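Local coordinates for protein methylaspartate ammonia-lyase (Citrobacter amalonaticus, PDB 1KKO) that catalyses the reversible, magnesium-dependent anti elimination of ammonia from L-threo-3-methylaspartate to give mesaconate, working as a homodimer of the enolase superfamily, at residues Ile3-Phe8 with Gln56-Asn61; Asp18-Ile23 with Val72-Ala77; Asn61-Val66 with Thr142-Gly147; Arg230-Leu235 with Gly267-Ile272; Pro275-Asn280 with Asp307-Thr312. All blocks are in the same frame, centred on the assembly; numbering follows the deposited sequence.

Contact 1 of 5, residues Ile3-Phe8 with Gln56-Asn61; sequences IKQALF and QLILEN
K4 is folded back along the other strand by two bends near the end of its chain, chi3 -37° and chi4 94°; CE comes 3.2 Å from L59 O, and NZ passes the CG2 methyl of I58. I3 has CG1 beside its backbone N, chi1 -67°, and this sends CD1 against CD1 of L57 at 3.8 Å. The two strands, 3-8 and 56-59, run antiparallel with a classic beta bulge at K4 and Q5. Both backbone N-H groups point at one carbonyl: K4 N lies 2.7 Å from I58 O, and the longer bond from Q5 N, 3.2 Å, uses a lone pair of the same oxygen. Beyond the bulge the pairing is regular. I58 N gives a bond of 2.8 Å to Q5 O, and the main chains of L7 and Q56 bond each other in both directions.

The faces differ in character. A6 and L57 lie on one, where the small CB of A6 fits against CD2 of L57 at 3.9 Å and L57 goes on to meet A137 and L138 of helix 128-146. Q5, L7, Q56 and I58 lie on the other, which meets the second subunit: L408 of that subunit packs on L7, Q56 and I58, while OE1 of Q5 bonds to its T411 and NE2 of Q56 to its R404 carbonyl.

Aliphatic residues therefore suit the helix-covered face, and a mixture of leucine, isoleucine and amides suits the dimer face. The I58 carbonyl, which accepts two hydrogen bonds, absorbs the extra residue of the bulge, so that strand pairing continues with both N-H groups satisfied.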
# COMPACT_ATOMS: atom_id res chain seq x y z
N ILE A 3 -21.14 -15.51 -14.86
CA ILE A 3 -21.08 -14.14 -14.41
C ILE A 3 -22.46 -13.55 -14.64
O ILE A 3 -23.01 -13.65 -15.74
CB ILE A 3 -20.07 -13.35 -15.25
CG1 ILE A 3 -18.65 -13.85 -15.00
CG2 ILE A 3 -20.17 -11.86 -14.96
CD1 ILE A 3 -17.66 -13.39 -16.06
N LYS A 4 -23.03 -12.97 -13.60
CA LYS A 4 -24.31 -12.29 -13.68
C LYS A 4 -24.16 -10.85 -14.12
O LYS A 4 -24.91 -10.36 -14.96
CB LYS A 4 -25.00 -12.30 -12.32
CG LYS A 4 -26.03 -13.38 -12.14
CD LYS A 4 -26.82 -13.19 -10.85
CE LYS A 4 -25.97 -12.67 -9.72
NZ LYS A 4 -26.03 -11.19 -9.60
N GLN A 5 -23.19 -10.15 -13.53
CA GLN A 5 -23.02 -8.73 -13.82
C GLN A 5 -21.54 -8.39 -13.80
O GLN A 5 -20.81 -8.91 -12.98
CB GLN A 5 -23.73 -7.88 -12.77
CG GLN A 5 -23.76 -6.41 -13.11
CD GLN A 5 -24.82 -5.61 -12.38
OE1 GLN A 5 -25.50 -6.13 -11.49
NE2 GLN A 5 -24.95 -4.34 -12.77
N ALA A 6 -21.13 -7.51 -14.71
CA ALA A 6 -19.75 -7.02 -14.76
C ALA A 6 -19.76 -5.51 -14.53
O ALA A 6 -20.56 -4.80 -15.15
CB ALA A 6 -19.12 -7.35 -16.08
N LEU A 7 -18.88 -5.04 -13.66
CA LEU A 7 -18.79 -3.61 -13.32
C LEU A 7 -17.38 -3.13 -13.49
O LEU A 7 -16.44 -3.85 -13.17
CB LEU A 7 -19.19 -3.37 -11.86
CG LEU A 7 -20.60 -3.77 -11.45
CD1 LEU A 7 -20.86 -3.22 -10.06
CD2 LEU A 7 -21.61 -3.23 -12.39
N PHE A 8 -17.25 -1.91 -14.00
CA PHE A 8 -15.96 -1.26 -14.22
C PHE A 8 -15.95 0.07 -13.47
O PHE A 8 -16.85 0.89 -13.65
CB PHE A 8 -15.74 -1.01 -15.71
CG PHE A 8 -15.67 -2.28 -16.52
CD1 PHE A 8 -14.55 -3.10 -16.48
CD2 PHE A 8 -16.73 -2.66 -17.33
CE1 PHE A 8 -14.48 -4.26 -17.22
CE2 PHE A 8 -16.67 -3.83 -18.07
CZ PHE A 8 -15.53 -4.63 -18.01
N GLN A 56 -15.18 -5.88 -11.51
CA GLN A 56 -15.87 -6.70 -10.54
C GLN A 56 -16.85 -7.57 -11.31
O GLN A 56 -17.62 -7.07 -12.13
CB GLN A 56 -16.62 -5.84 -9.53
CG GLN A 56 -15.68 -5.02 -8.65
CD GLN A 56 -16.43 -4.22 -7.62
OE1 GLN A 56 -16.45 -4.60 -6.45
NE2 GLN A 56 -17.07 -3.14 -8.05
N LEU A 57 -16.82 -8.86 -11.02
CA LEU A 57 -17.71 -9.81 -11.67
C LEU A 57 -18.57 -10.44 -10.60
O LEU A 57 -18.08 -11.20 -9.77
CB LEU A 57 -16.90 -10.88 -12.39
CG LEU A 57 -15.82 -10.40 -13.35
CD1 LEU A 57 -15.04 -11.57 -13.91
CD2 LEU A 57 -16.38 -9.58 -14.50
N ILE A 58 -19.85 -10.11 -10.60
CA ILE A 58 -20.79 -10.69 -9.66
C ILE A 58 -21.24 -11.99 -10.28
O ILE A 58 -21.77 -11.99 -11.40
CB ILE A 58 -22.00 -9.78 -9.43
CG1 ILE A 58 -21.56 -8.40 -8.93
CG2 ILE A 58 -22.96 -10.40 -8.45
CD1 ILE A 58 -22.70 -7.43 -8.84
N LEU A 59 -21.03 -13.09 -9.56
CA LEU A 59 -21.38 -14.42 -10.06
C LEU A 59 -22.76 -14.85 -9.61
O LEU A 59 -23.35 -14.23 -8.74
CB LEU A 59 -20.38 -15.45 -9.54
CG LEU A 59 -18.89 -15.10 -9.72
CD1 LEU A 59 -18.04 -16.27 -9.29
CD2 LEU A 59 -18.57 -14.71 -11.15
N GLU A 60 -23.27 -15.92 -10.21
CA GLU A 60 -24.59 -16.44 -9.85
C GLU A 60 -24.69 -16.81 -8.37
O GLU A 60 -25.79 -16.75 -7.81
CB GLU A 60 -24.92 -17.66 -10.69
CG GLU A 60 -25.13 -17.37 -12.16
CD GLU A 60 -25.54 -18.60 -12.96
OE1 GLU A 60 -24.75 -19.57 -13.07
OE2 GLU A 60 -26.66 -18.58 -13.51
N ASN A 61 -23.60 -17.24 -7.75
CA ASN A 61 -23.61 -17.62 -6.34
C ASN A 61 -23.48 -16.40 -5.39
O ASN A 61 -23.38 -16.57 -4.18
CB ASN A 61 -22.53 -18.67 -6.02
CG ASN A 61 -21.12 -18.13 -6.15
OD1 ASN A 61 -20.92 -16.97 -6.51
ND2 ASN A 61 -20.14 -18.97 -5.86

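Contact 2 of 5, residues Asp18-Ile23 with Val72-Ala77; sequences DDQQAI and VQYSGA
D18 N donates to Q73 O (2.9 Å, 163° at the hydrogen), the donor standing well above the carbonyl plane, and this bond ties the end of strand 3-18 to a loop in which Y74 centres an inverse gamma turn and then begins a type II beta turn to A77. Q20 reaches across the Y74 ring with an extended chain, CG being anti to the backbone N (chi1 -166°). Glutamine suits this place because its flat amide, 16° from parallel to the ring, stacks on it while the methylenes lie across it, CG making a CH-pi contact 4.2 Å from the centroid. OE1 touches CB of A77 at 3.5 Å. CG of Q73 covers the opposite ring face. CB of D18 touches CE1 of Y74 at 3.7 Å, and water 1 joins D18 OD2 to the Y74 hydroxyl. A second water links Q20 N to S75 O.

OD1 of D18 forms a salt bridge with R47. The side chain of Q73 has its nearest atoms about 3 Å from that of C361, assigned to the substrate site. The contact thus joins the end of strand 3-18 and helix 20-24, capped by D19, to the loop between strand 64-69 and helix 86-101.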
# COMPACT_ATOMS: atom_id res chain seq x y z
N ASP A 18 4.97 8.13 -15.74
CA ASP A 18 6.06 9.06 -16.01
C ASP A 18 6.52 8.91 -17.44
O ASP A 18 6.67 7.80 -17.95
CB ASP A 18 7.25 8.76 -15.12
CG ASP A 18 7.09 9.25 -13.70
OD1 ASP A 18 6.16 10.04 -13.43
OD2 ASP A 18 7.88 8.88 -12.82
N ASP A 19 6.75 10.05 -18.08
CA ASP A 19 7.27 10.08 -19.44
C ASP A 19 8.78 9.88 -19.33
O ASP A 19 9.53 10.83 -19.11
CB ASP A 19 6.89 11.42 -20.06
CG ASP A 19 7.32 11.54 -21.49
OD1 ASP A 19 8.25 10.82 -21.90
OD2 ASP A 19 6.75 12.35 -22.24
N GLN A 20 9.22 8.62 -19.41
CA GLN A 20 10.61 8.26 -19.20
C GLN A 20 11.52 8.99 -20.17
O GLN A 20 12.62 9.40 -19.79
CB GLN A 20 10.82 6.76 -19.36
CG GLN A 20 12.14 6.28 -18.83
CD GLN A 20 12.31 4.79 -18.97
OE1 GLN A 20 11.55 4.15 -19.68
NE2 GLN A 20 13.31 4.25 -18.29
N GLN A 21 11.07 9.16 -21.40
CA GLN A 21 11.89 9.82 -22.40
C GLN A 21 12.13 11.27 -22.00
O GLN A 21 13.26 11.75 -22.08
CB GLN A 21 11.25 9.76 -23.77
CG GLN A 21 12.14 10.32 -24.88
CD GLN A 21 13.43 9.54 -25.01
OE1 GLN A 21 14.52 10.07 -24.77
NE2 GLN A 21 13.32 8.27 -25.38
N ALA A 22 11.07 11.96 -21.58
CA ALA A 22 11.19 13.37 -21.21
C ALA A 22 12.11 13.53 -20.00
O ALA A 22 12.87 14.50 -19.91
CB ALA A 22 9.84 13.97 -20.93
N ILE A 23 12.04 12.58 -19.08
CA ILE A 23 12.91 12.61 -17.92
C ILE A 23 14.36 12.36 -18.33
O ILE A 23 15.27 13.06 -17.87
CB ILE A 23 12.41 11.61 -16.85
CG1 ILE A 23 11.04 12.07 -16.34
CG2 ILE A 23 13.39 11.51 -15.70
CD1 ILE A 23 10.29 11.02 -15.58
N VAL A 72 2.29 -0.07 -16.38
CA VAL A 72 3.53 0.30 -15.72
C VAL A 72 3.78 1.80 -15.67
O VAL A 72 3.21 2.58 -16.43
CB VAL A 72 4.76 -0.41 -16.35
CG1 VAL A 72 4.55 -1.92 -16.38
CG2 VAL A 72 5.04 0.12 -17.71
N GLN A 73 4.64 2.19 -14.74
CA GLN A 73 5.02 3.58 -14.56
C GLN A 73 5.50 4.19 -15.87
O GLN A 73 5.03 5.24 -16.29
CB GLN A 73 6.13 3.66 -13.51
CG GLN A 73 6.74 5.06 -13.32
CD GLN A 73 7.79 5.14 -12.21
OE1 GLN A 73 8.19 6.24 -11.80
NE2 GLN A 73 8.23 4.00 -11.72
N TYR A 74 6.46 3.53 -16.52
CA TYR A 74 7.03 4.04 -17.75
C TYR A 74 6.24 3.50 -18.95
O TYR A 74 6.79 2.82 -19.83
CB TYR A 74 8.53 3.73 -17.81
CG TYR A 74 9.30 4.31 -16.63
CD1 TYR A 74 9.25 5.66 -16.34
CD2 TYR A 74 10.05 3.50 -15.80
CE1 TYR A 74 9.96 6.19 -15.27
CE2 TYR A 74 10.73 4.02 -14.72
CZ TYR A 74 10.69 5.36 -14.46
OH TYR A 74 11.38 5.87 -13.36
N SER A 75 4.96 3.83 -19.00
CA SER A 75 4.08 3.39 -20.07
C SER A 75 4.46 4.07 -21.38
O SER A 75 4.93 5.21 -21.40
CB SER A 75 2.62 3.67 -19.73
OG SER A 75 2.07 2.69 -18.86
N GLY A 76 4.26 3.37 -22.49
CA GLY A 76 4.59 3.93 -23.78
C GLY A 76 6.08 3.87 -24.08
O GLY A 76 6.48 4.26 -25.17
N ALA A 77 6.89 3.40 -23.13
CA ALA A 77 8.33 3.28 -23.33
C ALA A 77 8.69 1.84 -23.67
O ALA A 77 7.98 0.91 -23.29
CB ALA A 77 9.08 3.70 -22.05
O HOH W 1 10.60 8.49 -12.93
O HOH W 2 7.15 6.46 -20.28

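Contact 3 of 5, residues Asn61-Val66 with Thr142-Gly147; sequences NGAVAV and TALASG
This is a small helix-on-sheet contact near the surface of the N-terminal domain, where the turn leading into edge strand 64-69 meets the last residues of helix 128-146. L144 carries most of it. Its CB rests against CB of A63 at 3.9 Å, and its CD1 reaches further along the strand, to V64 O at 3.5 Å and to CA of A65 at 3.7 Å. One leucine thus spans three consecutive residues. The alanines at 63 and 65 suit their places because a single methyl lets the helix come close, and A65 also packs on A141 of the same helix. L59, on the neighbouring strand 47-59, packs on L144 as well and extends the apolar patch across the sheet.

N61 supplies the polar half. With CG set between the backbone N and the carbonyl carbon (chi1 67°), its amide can work in two directions at once. OD1 accepts from A63 N at 2.9 Å, an Asx turn, with the donor above the carbonyl plane. ND2 donates to L144 O at 3.2 Å; that oxygen lies in the amide plane of N61, though the bond bends to 146° at the hydrogen. G62, inside the turn, has a positive phi of 89°, a backbone shape that would be strained in a residue with a side chain.

Asparagine fits because it offers a donor and an acceptor on one flat group. The acceptor shapes the turn, and the donor serves a carbonyl near the end of the helix, joining the two elements by a polar bond beside the apolar leucine.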
# COMPACT_ATOMS: atom_id res chain seq x y z
N ASN A 61 -23.60 -17.24 -7.75
CA ASN A 61 -23.61 -17.62 -6.34
C ASN A 61 -23.48 -16.40 -5.39
O ASN A 61 -23.38 -16.57 -4.18
CB ASN A 61 -22.53 -18.67 -6.02
CG ASN A 61 -21.12 -18.13 -6.15
OD1 ASN A 61 -20.92 -16.97 -6.51
ND2 ASN A 61 -20.14 -18.97 -5.86
N GLY A 62 -23.46 -15.20 -5.96
CA GLY A 62 -23.37 -13.96 -5.20
C GLY A 62 -21.95 -13.49 -4.94
O GLY A 62 -21.75 -12.39 -4.42
N ALA A 63 -20.96 -14.31 -5.27
CA ALA A 63 -19.57 -13.92 -5.03
C ALA A 63 -19.20 -12.80 -5.97
O ALA A 63 -19.79 -12.65 -7.03
CB ALA A 63 -18.64 -15.09 -5.23
N VAL A 64 -18.23 -12.00 -5.56
CA VAL A 64 -17.75 -10.92 -6.39
C VAL A 64 -16.28 -11.10 -6.65
O VAL A 64 -15.46 -10.96 -5.75
CB VAL A 64 -17.98 -9.55 -5.72
CG1 VAL A 64 -17.53 -8.44 -6.66
CG2 VAL A 64 -19.44 -9.39 -5.36
N ALA A 65 -15.95 -11.41 -7.89
CA ALA A 65 -14.55 -11.58 -8.32
C ALA A 65 -13.98 -10.23 -8.70
O ALA A 65 -14.68 -9.41 -9.27
CB ALA A 65 -14.49 -12.55 -9.48
N VAL A 66 -12.70 -10.03 -8.41
CA VAL A 66 -12.07 -8.75 -8.65
C VAL A 66 -10.74 -8.84 -9.38
O VAL A 66 -9.98 -9.82 -9.26
CB VAL A 66 -11.87 -7.96 -7.32
CG1 VAL A 66 -13.19 -7.74 -6.62
CG2 VAL A 66 -10.89 -8.66 -6.38
N THR A 142 -13.21 -17.96 -11.42
CA THR A 142 -13.13 -19.42 -11.45
C THR A 142 -12.88 -19.95 -10.05
O THR A 142 -13.49 -20.94 -9.62
CB THR A 142 -12.03 -19.84 -12.42
OG1 THR A 142 -12.40 -19.42 -13.74
CG2 THR A 142 -11.89 -21.36 -12.48
N ALA A 143 -12.02 -19.27 -9.29
CA ALA A 143 -11.77 -19.63 -7.91
C ALA A 143 -13.03 -19.57 -7.05
O ALA A 143 -13.42 -20.54 -6.40
CB ALA A 143 -10.69 -18.73 -7.33
N LEU A 144 -13.70 -18.42 -7.07
CA LEU A 144 -14.88 -18.19 -6.24
C LEU A 144 -16.08 -19.04 -6.65
O LEU A 144 -16.98 -19.29 -5.85
CB LEU A 144 -15.26 -16.70 -6.26
CG LEU A 144 -14.30 -15.81 -5.47
CD1 LEU A 144 -14.47 -14.35 -5.88
CD2 LEU A 144 -14.49 -15.98 -3.96
N ALA A 145 -16.09 -19.47 -7.90
CA ALA A 145 -17.16 -20.32 -8.43
C ALA A 145 -17.02 -21.76 -7.96
O ALA A 145 -18.00 -22.50 -7.97
CB ALA A 145 -17.11 -20.31 -9.93
N SER A 146 -15.83 -22.14 -7.54
CA SER A 146 -15.51 -23.55 -7.27
C SER A 146 -14.90 -23.86 -5.92
O SER A 146 -14.42 -24.99 -5.70
CB SER A 146 -14.56 -24.03 -8.35
OG SER A 146 -13.35 -23.29 -8.33
N GLY A 147 -14.91 -22.91 -4.99
CA GLY A 147 -14.34 -23.15 -3.68
C GLY A 147 -12.84 -23.39 -3.68
O GLY A 147 -12.31 -24.08 -2.80

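Contact 4 of 5, residues Arg230-Leu235 with Gly267-Ile272; sequences RYHPTL and GLPLYI
L268 lays its CD2 methyl over one face of the H232 ring, a CH-pi contact 3.7 Å from the centroid and 18° off the ring normal. The histidine comes to this position with CG anti to its backbone N (chi1 -166°), which swings the ring toward the second segment. Its edge meets G267 O, CE1 lying 3.2 Å away, while CD of P269 approaches the ring obliquely. Glycine suits position 267, where phi is positive and the bend is sharp enough that any side chain would crowd the main chain.

Further along, L268 and L235 cross obliquely with CB of L268 at 4.0 Å from CG of L235, and CD1 of L270 reaches CB of L235 at 3.8 Å. T234 stands at about a right angle to P269, its OG1 near CG of the proline, and its CG2 meets CD1 of Y271 at 3.5 Å. Where the strands proper begin, parallel bonding takes over: L235 N donates to P269 O, and Y271 N to L235 O, both at 2.8 Å. A proline can serve at 269, since only its carbonyl is called on.

The leucines L235 and L268 face I222 of helix 209-225, on the outer side of the barrel. Y271 bonds through its hydroxyl to E354 and K303 instead. Strands 234-238 and 270-273 are neighbours in the eight-stranded parallel sheet, each flanked by a further strand, 191-194 and 303-306, and they go on to the magnesium ligands D238 and E273.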
# COMPACT_ATOMS: atom_id res chain seq x y z
N ARG A 230 22.34 -14.97 10.31
CA ARG A 230 21.57 -15.84 9.44
C ARG A 230 20.98 -15.03 8.27
O ARG A 230 20.61 -15.61 7.25
CB ARG A 230 20.44 -16.49 10.22
CG ARG A 230 20.91 -17.37 11.38
CD ARG A 230 19.79 -18.10 12.09
NE ARG A 230 18.86 -17.19 12.76
CZ ARG A 230 19.10 -16.57 13.91
NH1 ARG A 230 20.25 -16.75 14.54
NH2 ARG A 230 18.19 -15.77 14.43
N TYR A 231 20.91 -13.71 8.42
CA TYR A 231 20.35 -12.85 7.37
C TYR A 231 21.39 -12.59 6.29
O TYR A 231 22.33 -11.83 6.50
CB TYR A 231 19.84 -11.53 7.96
CG TYR A 231 19.17 -10.62 6.95
CD1 TYR A 231 18.08 -11.06 6.20
CD2 TYR A 231 19.64 -9.34 6.72
CE1 TYR A 231 17.47 -10.22 5.28
CE2 TYR A 231 19.04 -8.51 5.81
CZ TYR A 231 17.96 -8.95 5.09
OH TYR A 231 17.38 -8.11 4.18
N HIS A 232 21.18 -13.20 5.13
CA HIS A 232 22.14 -13.17 4.03
C HIS A 232 21.36 -12.93 2.75
O HIS A 232 21.21 -13.83 1.92
CB HIS A 232 22.86 -14.53 3.98
CG HIS A 232 24.09 -14.55 3.12
ND1 HIS A 232 24.10 -15.04 1.84
CD2 HIS A 232 25.37 -14.18 3.39
CE1 HIS A 232 25.32 -14.95 1.34
NE2 HIS A 232 26.11 -14.43 2.26
N PRO A 233 20.85 -11.71 2.57
CA PRO A 233 20.01 -11.43 1.40
C PRO A 233 20.79 -11.33 0.11
O PRO A 233 22.01 -11.22 0.09
CB PRO A 233 19.41 -10.07 1.74
CG PRO A 233 20.48 -9.43 2.53
CD PRO A 233 20.97 -10.53 3.43
N THR A 234 20.05 -11.35 -0.99
CA THR A 234 20.62 -11.14 -2.31
C THR A 234 20.50 -9.67 -2.69
O THR A 234 19.49 -9.03 -2.38
CB THR A 234 19.88 -12.01 -3.32
OG1 THR A 234 20.27 -13.37 -3.11
CG2 THR A 234 20.27 -11.70 -4.76
N LEU A 235 21.53 -9.14 -3.34
CA LEU A 235 21.52 -7.77 -3.82
C LEU A 235 21.11 -7.75 -5.28
O LEU A 235 21.59 -8.54 -6.09
CB LEU A 235 22.90 -7.14 -3.66
CG LEU A 235 23.51 -7.27 -2.26
CD1 LEU A 235 24.82 -6.51 -2.22
CD2 LEU A 235 22.54 -6.78 -1.19
N GLY A 267 30.21 -11.12 -0.17
CA GLY A 267 29.65 -12.46 -0.06
C GLY A 267 28.16 -12.58 -0.34
O GLY A 267 27.65 -13.68 -0.48
N LEU A 268 27.45 -11.45 -0.42
CA LEU A 268 26.03 -11.46 -0.75
C LEU A 268 25.91 -11.61 -2.26
O LEU A 268 26.61 -10.91 -2.99
CB LEU A 268 25.38 -10.16 -0.28
CG LEU A 268 25.55 -9.85 1.21
CD1 LEU A 268 24.99 -8.48 1.58
CD2 LEU A 268 24.91 -10.92 2.07
N PRO A 269 25.05 -12.50 -2.75
CA PRO A 269 24.90 -12.65 -4.20
C PRO A 269 24.49 -11.34 -4.84
O PRO A 269 23.72 -10.59 -4.24
CB PRO A 269 23.78 -13.68 -4.34
CG PRO A 269 23.71 -14.38 -3.02
CD PRO A 269 24.17 -13.40 -2.00
N LEU A 270 25.00 -11.06 -6.03
CA LEU A 270 24.73 -9.80 -6.70
C LEU A 270 24.13 -10.02 -8.08
O LEU A 270 24.61 -10.83 -8.87
CB LEU A 270 26.02 -8.97 -6.81
CG LEU A 270 25.91 -7.62 -7.52
CD1 LEU A 270 25.02 -6.66 -6.74
CD2 LEU A 270 27.30 -7.03 -7.72
N TYR A 271 23.05 -9.27 -8.33
CA TYR A 271 22.38 -9.23 -9.61
C TYR A 271 22.34 -7.79 -10.11
O TYR A 271 22.02 -6.88 -9.33
CB TYR A 271 20.94 -9.71 -9.47
CG TYR A 271 20.75 -11.20 -9.34
CD1 TYR A 271 21.13 -11.87 -8.19
CD2 TYR A 271 20.18 -11.93 -10.36
CE1 TYR A 271 20.94 -13.25 -8.07
CE2 TYR A 271 19.96 -13.30 -10.24
CZ TYR A 271 20.34 -13.95 -9.09
OH TYR A 271 20.13 -15.31 -8.98
N ILE A 272 22.65 -7.60 -11.39
CA ILE A 272 22.55 -6.28 -12.01
C ILE A 272 21.52 -6.35 -13.13
O ILE A 272 21.68 -7.12 -14.08
CB ILE A 272 23.91 -5.84 -12.59
CG1 ILE A 272 24.96 -5.70 -11.48
CG2 ILE A 272 23.75 -4.52 -13.37
CD1 ILE A 272 24.68 -4.63 -10.43

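Contact 5 of 5, residues Pro275-Asn280 with Asp307-Thr312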
# COMPACT_ATOMS: atom_id res chain seq x y z
N PRO A 275 21.77 -3.83 -17.56
CA PRO A 275 23.09 -3.21 -17.68
C PRO A 275 23.25 -2.29 -18.90
O PRO A 275 23.96 -1.29 -18.80
CB PRO A 275 24.03 -4.42 -17.79
CG PRO A 275 23.18 -5.52 -18.27
CD PRO A 275 21.85 -5.31 -17.57
N VAL A 276 22.59 -2.64 -20.00
CA VAL A 276 22.65 -1.86 -21.22
C VAL A 276 21.25 -1.75 -21.81
O VAL A 276 20.38 -2.55 -21.47
CB VAL A 276 23.55 -2.56 -22.26
CG1 VAL A 276 24.94 -2.75 -21.71
CG2 VAL A 276 22.94 -3.90 -22.65
N ASP A 277 21.03 -0.75 -22.64
CA ASP A 277 19.79 -0.61 -23.39
C ASP A 277 20.15 -0.37 -24.85
O ASP A 277 20.49 0.76 -25.24
CB ASP A 277 18.93 0.52 -22.85
CG ASP A 277 17.63 0.68 -23.61
OD1 ASP A 277 17.42 -0.03 -24.62
OD2 ASP A 277 16.76 1.50 -23.27
N ALA A 278 20.09 -1.42 -25.65
CA ALA A 278 20.45 -1.36 -27.06
C ALA A 278 19.37 -0.74 -27.94
O ALA A 278 19.59 -0.57 -29.14
CB ALA A 278 20.79 -2.75 -27.56
N GLY A 279 18.21 -0.42 -27.37
CA GLY A 279 17.19 0.32 -28.10
C GLY A 279 16.22 -0.47 -28.95
O GLY A 279 15.30 0.09 -29.55
N ASN A 280 16.42 -1.78 -29.01
CA ASN A 280 15.50 -2.64 -29.72
C ASN A 280 15.75 -4.05 -29.24
O ASN A 280 16.81 -4.35 -28.70
CB ASN A 280 15.65 -2.54 -31.25
CG ASN A 280 17.01 -2.96 -31.72
OD1 ASN A 280 17.32 -4.14 -31.75
ND2 ASN A 280 17.83 -1.99 -32.11
N ASP A 307 15.39 -6.84 -18.91
CA ASP A 307 14.18 -6.11 -18.58
C ASP A 307 13.70 -5.36 -19.83
O ASP A 307 12.74 -5.77 -20.47
CB ASP A 307 14.46 -5.17 -17.41
CG ASP A 307 13.29 -4.31 -17.05
OD1 ASP A 307 12.13 -4.66 -17.35
OD2 ASP A 307 13.45 -3.24 -16.43
N GLU A 308 14.40 -4.28 -20.18
CA GLU A 308 14.04 -3.50 -21.36
C GLU A 308 13.98 -4.40 -22.61
O GLU A 308 14.88 -5.20 -22.85
CB GLU A 308 15.06 -2.38 -21.61
CG GLU A 308 15.32 -1.42 -20.45
CD GLU A 308 16.45 -1.85 -19.52
OE1 GLU A 308 16.76 -3.06 -19.43
OE2 GLU A 308 17.04 -0.96 -18.86
N TRP A 309 12.92 -4.21 -23.39
CA TRP A 309 12.66 -4.91 -24.65
C TRP A 309 12.22 -6.36 -24.46
O TRP A 309 12.02 -7.07 -25.44
CB TRP A 309 13.85 -4.80 -25.62
CG TRP A 309 14.16 -3.35 -25.84
CD1 TRP A 309 15.20 -2.66 -25.33
CD2 TRP A 309 13.35 -2.41 -26.54
NE1 TRP A 309 15.12 -1.34 -25.70
CE2 TRP A 309 13.99 -1.16 -26.45
CE3 TRP A 309 12.16 -2.49 -27.27
CZ2 TRP A 309 13.47 -0.01 -27.03
CZ3 TRP A 309 11.66 -1.34 -27.86
CH2 TRP A 309 12.31 -0.13 -27.74
N CYS A 310 12.04 -6.77 -23.20
CA CYS A 310 11.57 -8.11 -22.88
C CYS A 310 10.21 -7.94 -22.22
O CYS A 310 10.10 -7.93 -21.01
CB CYS A 310 12.56 -8.81 -21.96
SG CYS A 310 12.16 -10.54 -21.71
N ASN A 311 9.17 -7.78 -23.05
CA ASN A 311 7.84 -7.41 -22.56
C ASN A 311 6.82 -8.53 -22.55
O ASN A 311 6.20 -8.79 -21.51
CB ASN A 311 7.27 -6.27 -23.42
CG ASN A 311 8.14 -5.05 -23.43
OD1 ASN A 311 8.69 -4.64 -22.40
ND2 ASN A 311 8.25 -4.43 -24.60
N THR A 312 6.61 -9.15 -23.70
CA THR A 312 5.57 -10.14 -23.89
C THR A 312 6.06 -11.54 -23.61
O THR A 312 7.26 -11.79 -23.47
CB THR A 312 5.09 -10.12 -25.34
OG1 THR A 312 6.16 -10.57 -26.18
CG2 THR A 312 4.74 -8.69 -25.82
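Two loops that follow barrel strands 270-273 and 303-306 meet here, at the end of the TIM barrel that holds the magnesium ligands, D307 among them. The contact turns on W309, at the third place of a type II beta turn from D307 to C310, where its phi is positive (75°). Its indole NE1 donates to OD1 of D277 at 2.9 Å, the oxygen lying in the ring plane at the edge and met by the N-H on its syn side, somewhat out of the carboxylate plane. The same OD1 also accepts from G279 N at 2.9 Å, completing an Asx turn; the two donors come from opposite faces of the carboxylate plane.

The G279-N280 backbone covers one face of the indole, and CA of N280 makes a CH-pi contact 4.0 Å from the centroid of the six-membered ring. G279 suits this spot because its backbone carries no side chain and adopts positive phi. N280 then caps helix 281-298 by way of D283 N.

Tryptophan fits by offering a flat face to the turn and one N-H to its acid. Two bonds grip OD1; they probably fix the rotation of the D277 carboxylate and tie the two loops together.

Contacts 1, 2 and 3 belong to the N-terminal domain, contacts 4 and 5 to the C-terminal barrel. Contacts 1 and 3 are neighbours, their centres about 9 Å apart: they share N61 and the three-stranded antiparallel sheet, L57 N lying 2.8 Å from A65 O between adjacent strands. Contact 2 lies at the far end of strand 3-18, its centre about 34 Å from that of contact 1, and its segments alternate with those of contacts 1 and 3 along the chain. It approaches contact 5 across the domains, nearest atoms about 6 Å apart, beside the active site. Strand 270-273 of contact 4 runs into the loop of contact 5, leading from the barrel wall to the magnesium site.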